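Local coordinates for protein MIX1 (Leishmania major, PDB 3HA4) that forms a homodimer and, although its precise function is unknown, probably acts as a TPR-like helical scaffold that mediates protein-protein interactions, at residues Leu37-Val41 with Met57-Thr61; Tyr65-Trp69 with Gln104-Val108; Thr76-Lys80 with Asp135-Leu141. All coordinates share one frame; numbering follows the deposited sequence.

Contact 1 (Leu37-Val41 with Met57-Thr61)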
ATOM      1  N   LEU A  37      -2.232  10.615   5.714  1.00 25.28           N
ATOM      2  CA  LEU A  37      -0.882  10.146   5.877  1.00 25.22           C
ATOM      3  C   LEU A  37      -0.555   9.031   4.926  1.00 26.09           C
ATOM      4  O   LEU A  37       0.485   8.997   4.345  1.00 29.44           O
ATOM      5  CB  LEU A  37      -0.673   9.705   7.309  1.00 25.81           C
ATOM      6  CG  LEU A  37       0.713   9.293   7.742  1.00 28.55           C
ATOM      7  CD1 LEU A  37       1.704  10.326   7.457  1.00 25.20           C
ATOM      8  CD2 LEU A  37       0.766   8.886   9.148  1.00 26.17           C
ATOM      9  N   HIS A  38      -1.476   8.116   4.756  1.00 26.24           N
ATOM     10  CA  HIS A  38      -1.310   7.079   3.796  1.00 27.10           C
ATOM     11  C   HIS A  38      -1.275   7.663   2.407  1.00 26.66           C
ATOM     12  O   HIS A  38      -0.489   7.290   1.606  1.00 25.55           O
ATOM     13  CB  HIS A  38      -2.414   6.060   3.935  1.00 27.02           C
ATOM     14  CG  HIS A  38      -2.440   5.057   2.837  1.00 26.98           C
ATOM     15  ND1 HIS A  38      -3.077   5.281   1.649  1.00 26.06           N
ATOM     16  CD2 HIS A  38      -1.904   3.828   2.744  1.00 29.27           C
ATOM     17  CE1 HIS A  38      -2.933   4.235   0.872  1.00 27.59           C
ATOM     18  NE2 HIS A  38      -2.228   3.339   1.513  1.00 25.84           N
ATOM     19  N   GLN A  39      -2.140   8.605   2.146  1.00 26.10           N
ATOM     20  CA  GLN A  39      -2.181   9.316   0.875  1.00 26.47           C
ATOM     21  C   GLN A  39      -0.888  10.100   0.578  1.00 30.31           C
ATOM     22  O   GLN A  39      -0.430  10.153  -0.567  1.00 27.65           O
ATOM     23  CB  GLN A  39      -3.406  10.222   0.815  1.00 26.57           C
ATOM     24  CG  GLN A  39      -3.587  10.966  -0.492  1.00 31.44           C
ATOM     25  CD  GLN A  39      -4.785  11.904  -0.450  1.00 33.00           C
ATOM     26  OE1 GLN A  39      -5.712  11.791  -1.252  1.00 40.70           O
ATOM     27  NE2 GLN A  39      -4.778  12.822   0.506  1.00 40.18           N
ATOM     28  N   ARG A  40      -0.268  10.645   1.597  1.00 27.53           N
ATOM     29  CA  ARG A  40       0.951  11.378   1.432  1.00 29.19           C
ATOM     30  C   ARG A  40       2.116  10.483   1.140  1.00 31.04           C
ATOM     31  O   ARG A  40       3.003  10.811   0.410  1.00 35.50           O
ATOM     32  CB  ARG A  40       1.212  12.159   2.686  1.00 27.82           C
ATOM     33  CG  ARG A  40       0.802  13.537   2.578  1.00 40.40           C
ATOM     34  CD  ARG A  40       0.651  14.246   3.850  1.00 24.11           C
ATOM     35  NE  ARG A  40      -0.189  15.395   3.613  1.00 30.92           N
ATOM     36  CZ  ARG A  40      -0.353  16.409   4.444  1.00 44.29           C
ATOM     37  NH1 ARG A  40       0.264  16.429   5.595  1.00 38.83           N
ATOM     38  NH2 ARG A  40      -1.135  17.401   4.120  1.00 49.10           N
ATOM     39  N   VAL A  41       2.088   9.322   1.731  1.00 33.00           N
ATOM     40  CA  VAL A  41       3.147   8.361   1.584  1.00 26.04           C
ATOM     41  C   VAL A  41       3.086   7.691   0.234  1.00 33.02           C
ATOM     42  O   VAL A  41       4.073   7.315  -0.318  1.00 26.67           O
ATOM     43  CB  VAL A  41       3.076   7.314   2.685  1.00 42.35           C
ATOM     44  CG1 VAL A  41       3.894   6.138   2.354  1.00 25.82           C
ATOM     45  CG2 VAL A  41       3.502   7.885   3.972  1.00 25.76           C
ATOM     46  N   MET A  57       7.163  11.777   8.332  1.00 25.99           N
ATOM     47  CA  MET A  57       6.002  10.970   8.033  1.00 25.18           C
ATOM     48  C   MET A  57       6.161   9.571   8.636  1.00 29.83           C
ATOM     49  O   MET A  57       5.198   9.019   9.151  1.00 25.10           O
ATOM     50  CB  MET A  57       5.738  10.919   6.532  1.00 27.35           C
ATOM     51  CG  MET A  57       4.873  12.070   6.053  1.00 33.02           C
ATOM     52  SD  MET A  57       4.361  11.895   4.335  1.00 36.69           S
ATOM     53  CE  MET A  57       5.936  12.063   3.492  1.00 26.35           C
ATOM     54  N   TRP A  58       7.378   9.026   8.588  1.00 24.95           N
ATOM     55  CA  TRP A  58       7.675   7.728   9.167  1.00 26.16           C
ATOM     56  C   TRP A  58       7.534   7.803  10.680  1.00 26.70           C
ATOM     57  O   TRP A  58       6.903   6.944  11.308  1.00 29.03           O
ATOM     58  CB  TRP A  58       9.091   7.261   8.793  1.00 24.81           C
ATOM     59  CG  TRP A  58       9.495   6.023   9.558  1.00 25.59           C
ATOM     60  CD1 TRP A  58      10.660   5.813  10.247  1.00 25.13           C
ATOM     61  CD2 TRP A  58       8.703   4.846   9.745  1.00 25.03           C
ATOM     62  NE1 TRP A  58      10.647   4.569  10.835  1.00 28.30           N
ATOM     63  CE2 TRP A  58       9.456   3.956  10.543  1.00 27.77           C
ATOM     64  CE3 TRP A  58       7.434   4.455   9.308  1.00 25.12           C
ATOM     65  CZ2 TRP A  58       8.984   2.702  10.905  1.00 24.45           C
ATOM     66  CZ3 TRP A  58       6.959   3.202   9.680  1.00 24.07           C
ATOM     67  CH2 TRP A  58       7.732   2.346  10.470  1.00 25.31           C
ATOM     68  N   GLU A  59       8.121   8.851  11.246  1.00 25.27           N
ATOM     69  CA  GLU A  59       8.032   9.144  12.675  1.00 25.66           C
ATOM     70  C   GLU A  59       6.595   9.295  13.130  1.00 25.68           C
ATOM     71  O   GLU A  59       6.219   8.826  14.199  1.00 29.04           O
ATOM     72  CB  GLU A  59       8.809  10.419  12.997  1.00 30.13           C
ATOM     73  CG  GLU A  59       9.102  10.557  14.468  1.00 57.17           C
ATOM     74  CD  GLU A  59       9.623   9.262  15.045  1.00 90.28           C
ATOM     75  OE1 GLU A  59       8.979   8.734  15.987  1.00 61.87           O
ATOM     76  OE2 GLU A  59      10.661   8.767  14.530  1.00 59.82           O
ATOM     77  N   GLN A  60       5.778   9.937  12.304  1.00 26.26           N
ATOM     78  CA  GLN A  60       4.359  10.030  12.614  1.00 26.14           C
ATOM     79  C   GLN A  60       3.685   8.668  12.649  1.00 25.82           C
ATOM     80  O   GLN A  60       2.784   8.453  13.465  1.00 25.28           O
ATOM     81  CB  GLN A  60       3.626  10.978  11.659  1.00 26.33           C
ATOM     82  CG  GLN A  60       4.127  12.408  11.746  1.00 27.62           C
ATOM     83  CD  GLN A  60       3.572  13.308  10.658  1.00 38.29           C
ATOM     84  OE1 GLN A  60       3.384  12.887   9.524  1.00 31.03           O
ATOM     85  NE2 GLN A  60       3.308  14.558  11.007  1.00 33.98           N
ATOM     86  N   THR A  61       4.100   7.740  11.782  1.00 27.19           N
ATOM     87  CA  THR A  61       3.407   6.463  11.761  1.00 29.15           C
ATOM     88  C   THR A  61       3.841   5.558  12.920  1.00 25.16           C
ATOM     89  O   THR A  61       3.004   4.915  13.528  1.00 25.09           O
ATOM     90  CB  THR A  61       3.430   5.742  10.388  1.00 26.98           C
ATOM     91  OG1 THR A  61       4.395   4.687  10.403  1.00 52.03           O
ATOM     92  CG2 THR A  61       3.737   6.698   9.279  1.00 24.90           C
TER
HETATM   93  O   HOH W   1       2.154  14.394   7.180  1.00 32.21           O
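M57 reaches from helix 54-64 across to helix 34-42 and touches three residues there in turn. Its CB lies 4.2 Å from L37 CD1, and the next carbon, M57 CG, comes to 3.9 Å from the same methyl; the two chains lie alongside with their ends pointing opposite ways. The trans chi2 of M57 (-172°) carries the sulfur onward, and M57 SD settles 3.6 Å from R40 CB, at the root of a chain whose charged end runs off to the surface. V41 CG2 borders the sulfur too, 4.1 Å from M57 SD. A long, flexible, unbranched residue suits this position because it can follow the surface offered by several neighbours.

L37 answers with a forked tip. Its CD1 touches both M57 and the amide of Q60, with Q60 OE1 at 3.7 Å from L37 CD1; CD2 lies near the T61 methyl, whose modelled place is doubtful. Toward solvent the chemistry turns polar. A water at the in-plane edge of the R40 guanidinium accepts from NH1 and donates to Q60 OE1 at 3.0 Å, bridging the two helices at the solvent-facing margin of the apolar contact. W58, pointing away from the contact, packs on helix 94-109; H38, whose side chain leaves helix 34-42 away from helix 54-64, packs on I128 of the second subunit.

The short segments run antiparallel at 146°, with axes 10.9 Å apart, an arrangement typical of the helix-turn-helix pairs of a TPR-like fold.

Contact 2 (Tyr65-Trp69 with Gln104-Val108)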
ATOM      1  N   TYR A  65       0.596   5.355  14.808  1.00 26.35           N
ATOM      2  CA  TYR A  65       0.049   4.121  14.255  1.00 25.33           C
ATOM      3  C   TYR A  65       1.059   2.959  14.254  1.00 24.82           C
ATOM      4  O   TYR A  65       1.319   2.362  13.218  1.00 25.30           O
ATOM      5  CB  TYR A  65      -0.489   4.385  12.840  1.00 25.62           C
ATOM      6  CG  TYR A  65      -1.341   5.616  12.758  1.00 27.28           C
ATOM      7  CD1 TYR A  65      -2.634   5.614  13.249  1.00 26.55           C
ATOM      8  CD2 TYR A  65      -0.847   6.804  12.214  1.00 26.36           C
ATOM      9  CE1 TYR A  65      -3.435   6.751  13.194  1.00 26.09           C
ATOM     10  CE2 TYR A  65      -1.645   7.962  12.153  1.00 28.45           C
ATOM     11  CZ  TYR A  65      -2.938   7.921  12.650  1.00 25.80           C
ATOM     12  OH  TYR A  65      -3.750   9.029  12.615  1.00 26.95           O
ATOM     13  N   PRO A  66       1.602   2.624  15.433  1.00 25.63           N
ATOM     14  CA  PRO A  66       2.634   1.581  15.556  1.00 25.71           C
ATOM     15  C   PRO A  66       2.107   0.190  15.193  1.00 26.83           C
ATOM     16  O   PRO A  66       2.909  -0.732  15.009  1.00 25.86           O
ATOM     17  CB  PRO A  66       2.986   1.583  17.047  1.00 25.82           C
ATOM     18  CG  PRO A  66       1.804   2.230  17.743  1.00 26.08           C
ATOM     19  CD  PRO A  66       0.992   2.991  16.724  1.00 26.08           C
ATOM     20  N   ALA A  67       0.788   0.043  15.114  1.00 25.12           N
ATOM     21  CA  ALA A  67       0.173  -1.240  14.772  1.00 25.22           C
ATOM     22  C   ALA A  67      -0.174  -1.390  13.300  1.00 25.18           C
ATOM     23  O   ALA A  67      -0.585  -2.469  12.879  1.00 40.51           O
ATOM     24  CB  ALA A  67      -1.060  -1.500  15.620  1.00 25.99           C
ATOM     25  N   ASP A  68      -0.008  -0.326  12.518  1.00 38.91           N
ATOM     26  CA  ASP A  68      -0.340  -0.375  11.093  1.00 28.59           C
ATOM     27  C   ASP A  68       0.718  -1.092  10.246  1.00 25.50           C
ATOM     28  O   ASP A  68       1.926  -0.969  10.496  1.00 24.26           O
ATOM     29  CB  ASP A  68      -0.545   1.033  10.535  1.00 29.44           C
ATOM     30  CG  ASP A  68      -0.987   1.020   9.076  1.00 43.23           C
ATOM     31  OD1 ASP A  68      -1.895   0.219   8.738  1.00 46.48           O
ATOM     32  OD2 ASP A  68      -0.422   1.800   8.273  1.00 27.38           O
ATOM     33  N   TRP A  69       0.261  -1.818   9.227  1.00 25.40           N
ATOM     34  CA  TRP A  69       1.179  -2.527   8.317  1.00 24.59           C
ATOM     35  C   TRP A  69       1.157  -1.897   6.924  1.00 25.04           C
ATOM     36  O   TRP A  69       2.119  -2.020   6.166  1.00 25.01           O
ATOM     37  CB  TRP A  69       0.832  -4.035   8.220  1.00 25.41           C
ATOM     38  CG  TRP A  69      -0.576  -4.244   7.799  1.00 25.28           C
ATOM     39  CD1 TRP A  69      -1.671  -4.265   8.603  1.00 26.43           C
ATOM     40  CD2 TRP A  69      -1.060  -4.381   6.459  1.00 25.82           C
ATOM     41  NE1 TRP A  69      -2.809  -4.425   7.850  1.00 27.97           N
ATOM     42  CE2 TRP A  69      -2.458  -4.501   6.529  1.00 26.74           C
ATOM     43  CE3 TRP A  69      -0.444  -4.430   5.209  1.00 26.13           C
ATOM     44  CZ2 TRP A  69      -3.250  -4.677   5.401  1.00 29.49           C
ATOM     45  CZ3 TRP A  69      -1.233  -4.597   4.090  1.00 27.39           C
ATOM     46  CH2 TRP A  69      -2.620  -4.724   4.194  1.00 28.44           C
ATOM     47  N   GLN A 104       8.516  -2.649  12.901  1.00 29.42           N
ATOM     48  CA  GLN A 104       7.071  -2.462  13.047  1.00 35.14           C
ATOM     49  C   GLN A 104       6.250  -3.556  12.347  1.00 25.38           C
ATOM     50  O   GLN A 104       5.242  -4.015  12.884  1.00 24.23           O
ATOM     51  CB  GLN A 104       6.621  -1.075  12.601  1.00 25.16           C
ATOM     52  CG  GLN A 104       5.118  -0.976  12.405  1.00 24.25           C
ATOM     53  CD  GLN A 104       4.592   0.430  12.585  1.00 25.13           C
ATOM     54  OE1 GLN A 104       5.217   1.253  13.241  1.00 25.39           O
ATOM     55  NE2 GLN A 104       3.432   0.703  12.019  1.00 25.23           N
ATOM     56  N   LEU A 105       6.684  -3.956  11.152  1.00 27.90           N
ATOM     57  CA  LEU A 105       6.016  -5.031  10.419  1.00 27.20           C
ATOM     58  C   LEU A 105       6.100  -6.321  11.221  1.00 27.58           C
ATOM     59  O   LEU A 105       5.129  -7.064  11.302  1.00 34.98           O
ATOM     60  CB  LEU A 105       6.609  -5.216   9.017  1.00 25.87           C
ATOM     61  CG  LEU A 105       6.135  -4.187   7.980  1.00 24.89           C
ATOM     62  CD1 LEU A 105       6.953  -4.265   6.707  1.00 32.52           C
ATOM     63  CD2 LEU A 105       4.685  -4.404   7.691  1.00 25.26           C
ATOM     64  N   LEU A 106       7.253  -6.561  11.838  1.00 24.93           N
ATOM     65  CA  LEU A 106       7.439  -7.753  12.655  1.00 25.20           C
ATOM     66  C   LEU A 106       6.530  -7.737  13.882  1.00 26.07           C
ATOM     67  O   LEU A 106       5.989  -8.786  14.260  1.00 27.78           O
ATOM     68  CB  LEU A 106       8.913  -7.951  13.048  1.00 25.88           C
ATOM     69  CG  LEU A 106       9.850  -8.430  11.933  1.00 26.43           C
ATOM     70  CD1 LEU A 106      11.285  -8.515  12.419  1.00 28.39           C
ATOM     71  CD2 LEU A 106       9.394  -9.775  11.365  1.00 30.64           C
ATOM     72  N   ASN A 107       6.355  -6.561  14.497  1.00 25.36           N
ATOM     73  CA  ASN A 107       5.441  -6.418  15.636  1.00 25.77           C
ATOM     74  C   ASN A 107       4.021  -6.763  15.223  1.00 25.94           C
ATOM     75  O   ASN A 107       3.297  -7.404  15.972  1.00 30.83           O
ATOM     76  CB  ASN A 107       5.456  -4.994  16.242  1.00 25.49           C
ATOM     77  CG  ASN A 107       6.723  -4.693  17.050  1.00 27.57           C
ATOM     78  OD1 ASN A 107       7.399  -5.595  17.540  1.00 25.93           O
ATOM     79  ND2 ASN A 107       7.048  -3.405  17.176  1.00 25.54           N
ATOM     80  N   VAL A 108       3.614  -6.339  14.033  1.00 24.80           N
ATOM     81  CA  VAL A 108       2.256  -6.627  13.568  1.00 25.46           C
ATOM     82  C   VAL A 108       2.072  -8.119  13.280  1.00 30.09           C
ATOM     83  O   VAL A 108       1.064  -8.721  13.642  1.00 39.28           O
ATOM     84  CB  VAL A 108       1.917  -5.841  12.291  1.00 26.36           C
ATOM     85  CG1 VAL A 108       0.605  -6.327  11.701  1.00 27.55           C
ATOM     86  CG2 VAL A 108       1.872  -4.331  12.584  1.00 25.64           C
TER
HETATM   87  O   HOH W   2       5.342  -1.107  16.151  1.00 21.54           O
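The carboxamide of Q104 is the flat group at the centre of this contact, and backbone carbonyls of the Y65-W69 loop meet it at an edge and over a face. At its NH2 edge D68 O lies in the amide plane, 2.7 Å from Q104 NE2, in an almost straight bond (169°). Y65 O, 2.9 Å from Q104 NE2, is tilted out of that plane and its bond is more bent (133°). Each carbonyl offers a lone pair in its own plane. P66 O stands above the amide, 3.2 Å from Q104 CD, where it packs without bonding. The indole of W69 is met only obliquely by V108 CG1; W69 NE1 donates to G119 O.

Q104 holds its CG anti to the backbone N (chi1 165°) and then runs out extended, which delivers the amide into the type I turn from Y65 to D68. Y65 O already accepts from D68 N across that turn, so the amide is a second donor to it. Beside it, V108 CG2 presses within 3.1 Å of A67 O, and L105 CD2 touches W69 CB at 3.9 Å; branched residues fill the space along the loop backbone. A water takes a bond from N107 ND2 and gives one to P66 O at 2.7 Å.

The D68 carboxylate is engaged elsewhere: OD2 accepts from W34 NE1 and caps I71 N at the start of helix 70-81. With both bonds made by Q104 NE2 to main-chain oxygens, the amide's orientation is fixed, and these hydrogen bonds read the backbone of the turn, not its side chains.

Contact 3 (Thr76-Lys80 with Asp135-Leu141)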
ATOM      1  N   THR A  76       8.189   0.330   2.430  1.00 25.42           N
ATOM      2  CA  THR A  76       9.084  -0.717   1.958  1.00 25.33           C
ATOM      3  C   THR A  76       9.295  -0.598   0.451  1.00 26.43           C
ATOM      4  O   THR A  76      10.422  -0.699  -0.027  1.00 26.33           O
ATOM      5  CB  THR A  76       8.565  -2.127   2.283  1.00 25.46           C
ATOM      6  OG1 THR A  76       8.485  -2.291   3.698  1.00 24.67           O
ATOM      7  CG2 THR A  76       9.508  -3.174   1.726  1.00 25.70           C
ATOM      8  N   GLN A  77       8.211  -0.384  -0.295  1.00 26.26           N
ATOM      9  CA  GLN A  77       8.328  -0.126  -1.737  1.00 27.06           C
ATOM     10  C   GLN A  77       9.168   1.129  -2.015  1.00 39.55           C
ATOM     11  O   GLN A  77       9.961   1.145  -2.957  1.00 35.99           O
ATOM     12  CB  GLN A  77       6.953  -0.002  -2.421  1.00 32.42           C
ATOM     13  CG  GLN A  77       5.959  -1.113  -2.095  1.00 32.42           C
ATOM     14  CD  GLN A  77       6.614  -2.488  -1.971  1.00 27.46           C
ATOM     15  OE1 GLN A  77       7.433  -2.894  -2.801  1.00 33.96           O
ATOM     16  NE2 GLN A  77       6.252  -3.204  -0.922  1.00 26.75           N
ATOM     17  N   VAL A  78       8.995   2.178  -1.206  1.00 25.84           N
ATOM     18  CA  VAL A  78       9.870   3.349  -1.320  1.00 26.22           C
ATOM     19  C   VAL A  78      11.341   2.969  -1.112  1.00 26.71           C
ATOM     20  O   VAL A  78      12.188   3.309  -1.926  1.00 27.69           O
ATOM     21  CB  VAL A  78       9.444   4.529  -0.400  1.00 25.65           C
ATOM     22  CG1 VAL A  78      10.454   5.661  -0.468  1.00 26.19           C
ATOM     23  CG2 VAL A  78       8.070   5.042  -0.791  1.00 25.44           C
ATOM     24  N   LEU A  79      11.645   2.240  -0.041  1.00 27.78           N
ATOM     25  CA  LEU A  79      13.020   1.785   0.191  1.00 33.81           C
ATOM     26  C   LEU A  79      13.514   0.811  -0.894  1.00 44.61           C
ATOM     27  O   LEU A  79      14.661   0.884  -1.333  1.00 42.99           O
ATOM     28  CB  LEU A  79      13.153   1.155   1.571  1.00 29.69           C
ATOM     29  CG  LEU A  79      12.727   2.064   2.712  1.00 37.17           C
ATOM     30  CD1 LEU A  79      12.769   1.328   4.051  1.00 25.30           C
ATOM     31  CD2 LEU A  79      13.624   3.281   2.716  1.00 26.50           C
ATOM     32  N   LYS A  80      12.646  -0.098  -1.320  1.00 35.83           N
ATOM     33  CA  LYS A  80      12.949  -1.033  -2.404  1.00 38.13           C
ATOM     34  C   LYS A  80      13.340  -0.347  -3.720  1.00 54.16           C
ATOM     35  O   LYS A  80      14.426  -0.565  -4.262  1.00 52.03           O
ATOM     36  CB  LYS A  80      11.722  -1.899  -2.658  1.00 37.56           C
ATOM     37  CG  LYS A  80      11.976  -3.249  -3.303  1.00 53.15           C
ATOM     38  CD  LYS A  80      10.777  -4.168  -3.040  1.00 27.95           C
ATOM     39  CE  LYS A  80      10.796  -5.389  -3.917  1.00 39.10           C
ATOM     40  NZ  LYS A  80       9.571  -6.203  -3.682  1.00 54.40           N
ATOM     41  N   ASP A 135      11.862  -8.677   1.991  1.00 31.39           N
ATOM     42  CA  ASP A 135      12.404  -7.581   1.207  1.00 32.76           C
ATOM     43  C   ASP A 135      13.309  -6.730   2.085  1.00 30.88           C
ATOM     44  O   ASP A 135      14.457  -6.456   1.730  1.00 31.84           O
ATOM     45  CB  ASP A 135      11.279  -6.747   0.595  1.00 31.82           C
ATOM     46  CG  ASP A 135      10.667  -7.411  -0.615  1.00 40.77           C
ATOM     47  OD1 ASP A 135      11.345  -8.280  -1.196  1.00 56.94           O
ATOM     48  OD2 ASP A 135       9.525  -7.073  -0.989  1.00 33.16           O
ATOM     49  N   LEU A 136      12.800  -6.345   3.251  1.00 27.84           N
ATOM     50  CA  LEU A 136      13.580  -5.517   4.154  1.00 29.79           C
ATOM     51  C   LEU A 136      14.831  -6.257   4.585  1.00 30.16           C
ATOM     52  O   LEU A 136      15.938  -5.745   4.443  1.00 30.69           O
ATOM     53  CB  LEU A 136      12.737  -5.080   5.349  1.00 28.36           C
ATOM     54  CG  LEU A 136      11.610  -4.122   4.948  1.00 27.06           C
ATOM     55  CD1 LEU A 136      10.519  -3.981   6.034  1.00 26.78           C
ATOM     56  CD2 LEU A 136      12.224  -2.759   4.560  1.00 26.90           C
ATOM     57  N   GLU A 137      14.671  -7.444   5.104  1.00 29.68           N
ATOM     58  CA  GLU A 137      15.799  -8.251   5.490  1.00 43.89           C
ATOM     59  C   GLU A 137      16.862  -8.376   4.395  1.00 41.05           C
ATOM     60  O   GLU A 137      18.028  -8.355   4.670  1.00 45.87           O
ATOM     61  CB  GLU A 137      15.317  -9.617   5.957  1.00 37.97           C
ATOM     62  CG  GLU A 137      14.544  -9.649   7.244  1.00 29.35           C
ATOM     63  CD  GLU A 137      15.423  -9.605   8.417  1.00 35.79           C
ATOM     64  OE1 GLU A 137      16.596  -9.424   8.214  1.00 30.41           O
ATOM     65  OE2 GLU A 137      14.964  -9.723   9.536  1.00 30.36           O
ATOM     66  N   ASN A 138      16.430  -8.473   3.149  1.00 29.85           N
ATOM     67  CA  ASN A 138      17.359  -8.645   2.030  1.00 38.71           C
ATOM     68  C   ASN A 138      18.038  -7.351   1.578  1.00 40.03           C
ATOM     69  O   ASN A 138      18.902  -7.352   0.703  1.00 54.49           O
ATOM     70  CB  ASN A 138      16.656  -9.340   0.858  1.00 34.38           C
ATOM     71  CG  ASN A 138      16.682 -10.851   0.987  1.00 40.31           C
ATOM     72  OD1 ASN A 138      17.701 -11.426   1.361  1.00 46.36           O
ATOM     73  ND2 ASN A 138      15.565 -11.500   0.682  1.00 41.40           N
ATOM     74  N   MET A 139      17.660  -6.258   2.218  1.00 51.97           N
ATOM     75  CA  MET A 139      18.043  -4.934   1.783  1.00 55.16           C
ATOM     76  C   MET A 139      19.189  -4.420   2.641  1.00 51.73           C
ATOM     77  O   MET A 139      19.192  -4.612   3.861  1.00 38.70           O
ATOM     78  CB  MET A 139      16.826  -4.019   1.934  1.00 47.85           C
ATOM     79  CG  MET A 139      16.772  -2.817   1.045  1.00 57.66           C
ATOM     80  SD  MET A 139      15.231  -1.909   1.323  1.00 39.98           S
ATOM     81  CE  MET A 139      14.010  -3.044   0.644  1.00 37.79           C
ATOM     82  N   ASP A 140      20.171  -3.793   1.996  1.00 43.74           N
ATOM     83  CA  ASP A 140      21.172  -2.980   2.695  1.00 64.53           C
ATOM     84  C   ASP A 140      21.283  -1.612   2.013  1.00 62.69           C
ATOM     85  O   ASP A 140      21.588  -1.514   0.821  1.00 64.74           O
ATOM     86  CB  ASP A 140      22.536  -3.674   2.769  1.00 50.91           C
ATOM     87  CG  ASP A 140      23.518  -2.951   3.692  1.00 62.28           C
ATOM     88  OD1 ASP A 140      23.261  -1.787   4.068  1.00 61.25           O
ATOM     89  OD2 ASP A 140      24.554  -3.551   4.048  1.00 72.04           O
ATOM     90  N   LEU A 141      21.014  -0.565   2.786  1.00 56.79           N
ATOM     91  CA  LEU A 141      20.880   0.783   2.260  1.00 48.04           C
ATOM     92  C   LEU A 141      22.007   1.683   2.757  1.00 68.49           C
ATOM     93  O   LEU A 141      21.944   2.910   2.631  1.00 54.14           O
ATOM     94  CB  LEU A 141      19.523   1.365   2.663  1.00 39.48           C
ATOM     95  CG  LEU A 141      18.318   0.515   2.253  1.00 41.84           C
ATOM     96  CD1 LEU A 141      17.046   1.021   2.906  1.00 27.61           C
ATOM     97  CD2 LEU A 141      18.169   0.473   0.738  1.00 43.67           C
TER
HETATM   98  O   HOH W   3       7.026  -6.114  -0.341  1.00 36.17           O
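L79 packs against the segment that leaves helix 123-137, its CB against the sulfur of M139 (L79 CB to M139 SD 3.7 Å) and its two methyls against two different leucines. CD2 of L79 meets L141 CD1 at 4.1 Å, the two side chains crossing at about a right angle, while L79 CD1 approaches L136 CD2 at 4.2 Å. M139 has its CG anti to the backbone N (chi1 -155°) and stays extended until chi3, where a turn brings the methyl M139 CE within 3.8 Å of K80 N. A thioether is well suited here, since it can lie along helix backbone without needing a polar partner.

One turn earlier T76 faces L136, with T76 OG1 3.5 Å from L136 CD1. The hydroxyl is satisfied by P72 O in its own helix, so it can sit against a leucine at little cost. In this TPR-like all-helical fold the contact joins helix 70-81 to the last helix, 123-137, and the segment that leaves it. Helix 94-109 touches both partners, V101 meeting T76 and R98 NE bonding L136 O, while its D95 accepts from L141 N and holds the departing chain against L79.

At the outer side K80 runs out extended, its CB near M139 CE and its far end beside D135, where it forms a salt bridge, K80 NZ to D135 OD2, at 2.8 Å. The ammonium approaches from above the carboxylate plane, 51° out of it. A water donates to that same oxygen of D135 and accepts from Q77 NE2 at 3.1 Å. Q39 of the second subunit packs on D135 as well, and its OE1 takes a weak hydrogen bond from K80 NZ.

Contacts 1 and 2 are buried, whereas contact 3 is partly buried and lies farther from the centre of the chain. Contact 1 joins neighbouring helices, 34-42 and 54-64, while contacts 2 and 3 cross in sequence and tie the 65-80 region to helices 94-109 and 123-137. L105 of contact 2 touches T76 and L136 of contact 3, and Y65 touches L37 of contact 1, so contact 2 adjoins both others. Polar bonding differs: contact 1 is mainly apolar, with a water bridge at its margin, contact 2 uses amide-to-backbone bonds, and contact 3 joins a leucine and methionine cluster to an ion pair at its rim. Contacts 1 and 3 also reach the second subunit.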